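Local coordinates for protein aspartate--tRNA(Asp/Asn) ligase (Sulfolobus tokodaii, PDB 1WYD) that attaches aspartate to both tRNA(Asp) and tRNA(Asn), first activating the amino acid with ATP and then transferring it to the acceptor end of the tRNA, at residues B[122-125]-B[126-129]. Residues are numbered along the deposited sequence; the frame is centred on the assembly and turned at random.
Sequences VLDL and RRQE
The joint where helix 121-125 hands over to helix 128-150, in the class II synthetase domain, is clasped by a salt bridge from D124 to R127, the N-cap residue of the second helix. D124 OD1 takes both R127 NH2, at 2.8 Å, and R127 NE, at 3.0 Å. The oxygen sits at the guanidinium edge, close to its plane, yet both nitrogens meet it from the same face of the carboxylate, whose plane is turned 38° from that of the guanidinium. The bend in the arginine chain at chi3 (-65°) brings NE and NH2 back onto the aspartate. D124, R127 and E129 form a salt-bridge network across the joint, the R127 NH1 to E129 OE1 leg being long; D124 OD2 is held separately by a salt bridge to R121. An alanine in place of R127 would probably leave D124 OD1 without its two-nitrogen grip and break the charged link to E129. In the backbone, R126 N makes the i to i+4 hydrogen bond to V122 O (3.0 Å), and R127 N hydrogen-bonds to D124 O, three residues back, at 3.2 Å. R126, extended from CG to NE, lies back over helix 121-125, one guanidinium face on V122 CG1, 3.8 Å from NE, while L123 CD2 comes up obliquely to NH1. R126 NE donates to G197 O of the second subunit, while NH1 forms a salt bridge with E66 of the same chain, in the OB-fold domain.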
loop_
_atom_site.group_PDB
_atom_site.type_symbol
_atom_site.label_atom_id
_atom_site.label_comp_id
_atom_site.label_asym_id
_atom_site.label_seq_id
_atom_site.Cartn_x
_atom_site.Cartn_y
_atom_site.Cartn_z
ATOM N N VAL B 122 -15.503 8.084 14.447
ATOM C CA VAL B 122 -15.931 8.850 13.282
ATOM C C VAL B 122 -16.177 10.319 13.626
ATOM O O VAL B 122 -15.705 11.224 12.935
ATOM C CB VAL B 122 -17.148 8.212 12.637
ATOM C CG1 VAL B 122 -17.863 9.181 11.689
ATOM C CG2 VAL B 122 -16.711 6.970 11.880
ATOM N N LEU B 123 -16.884 10.558 14.711
ATOM C CA LEU B 123 -17.117 11.909 15.114
ATOM C C LEU B 123 -15.798 12.552 15.503
ATOM O O LEU B 123 -15.536 13.700 15.162
ATOM C CB LEU B 123 -18.151 11.969 16.259
ATOM C CG LEU B 123 -19.541 11.626 15.727
ATOM C CD1 LEU B 123 -20.538 11.376 16.875
ATOM C CD2 LEU B 123 -20.063 12.700 14.789
ATOM N N ASP B 124 -14.958 11.797 16.187
ATOM C CA ASP B 124 -13.665 12.300 16.549
ATOM C C ASP B 124 -12.793 12.582 15.322
ATOM O O ASP B 124 -12.165 13.593 15.268
ATOM C CB ASP B 124 -12.969 11.331 17.478
ATOM C CG ASP B 124 -11.665 11.879 17.999
ATOM O OD1 ASP B 124 -11.672 12.952 18.669
ATOM O OD2 ASP B 124 -10.585 11.286 17.788
ATOM N N LEU B 125 -12.774 11.677 14.348
ATOM C CA LEU B 125 -11.976 11.816 13.126
ATOM C C LEU B 125 -12.419 13.006 12.294
ATOM O O LEU B 125 -11.590 13.611 11.586
ATOM C CB LEU B 125 -12.127 10.585 12.251
ATOM C CG LEU B 125 -11.038 9.513 12.236
ATOM C CD1 LEU B 125 -9.958 9.687 13.304
ATOM C CD2 LEU B 125 -11.712 8.119 12.258
ATOM N N ARG B 126 -13.719 13.335 12.382
ATOM C CA ARG B 126 -14.241 14.481 11.634
ATOM C C ARG B 126 -13.678 15.835 12.091
ATOM O O ARG B 126 -13.863 16.827 11.424
ATOM C CB ARG B 126 -15.761 14.529 11.656
ATOM C CG ARG B 126 -16.411 13.524 10.771
ATOM C CD ARG B 126 -17.937 13.591 10.814
ATOM N NE ARG B 126 -18.536 12.495 10.031
ATOM C CZ ARG B 126 -19.810 12.070 10.174
ATOM N NH1 ARG B 126 -20.661 12.633 11.052
ATOM N NH2 ARG B 126 -20.236 11.084 9.427
ATOM N N ARG B 127 -13.000 15.871 13.234
ATOM C CA ARG B 127 -12.577 17.141 13.752
ATOM C C ARG B 127 -11.483 17.664 12.808
ATOM O O ARG B 127 -10.698 16.881 12.258
ATOM C CB ARG B 127 -12.029 16.999 15.165
ATOM C CG ARG B 127 -13.055 16.858 16.268
ATOM C CD ARG B 127 -12.460 16.955 17.663
ATOM N NE ARG B 127 -11.559 15.821 17.855
ATOM C CZ ARG B 127 -10.220 15.872 17.912
ATOM N NH1 ARG B 127 -9.548 17.044 17.828
ATOM N NH2 ARG B 127 -9.549 14.736 18.069
ATOM N N GLN B 128 -11.414 18.985 12.644
ATOM C CA GLN B 128 -10.417 19.597 11.737
ATOM C C GLN B 128 -9.043 18.977 11.920
ATOM O O GLN B 128 -8.453 18.460 10.975
ATOM C CB GLN B 128 -10.388 21.112 11.898
ATOM C CG GLN B 128 -11.562 21.832 11.217
ATOM C CD GLN B 128 -11.753 21.404 9.775
ATOM O OE1 GLN B 128 -11.002 21.829 8.892
ATOM N NE2 GLN B 128 -12.754 20.571 9.527
ATOM N N GLU B 129 -8.577 18.970 13.156
ATOM C CA GLU B 129 -7.285 18.421 13.538
ATOM C C GLU B 129 -7.025 16.990 13.026
ATOM O O GLU B 129 -5.941 16.696 12.539
ATOM C CB GLU B 129 -7.147 18.463 15.070
ATOM C CG GLU B 129 -7.087 19.848 15.717
ATOM C CD GLU B 129 -8.417 20.637 15.723
ATOM O OE1 GLU B 129 -9.521 20.034 15.775
ATOM O OE2 GLU B 129 -8.356 21.906 15.694
#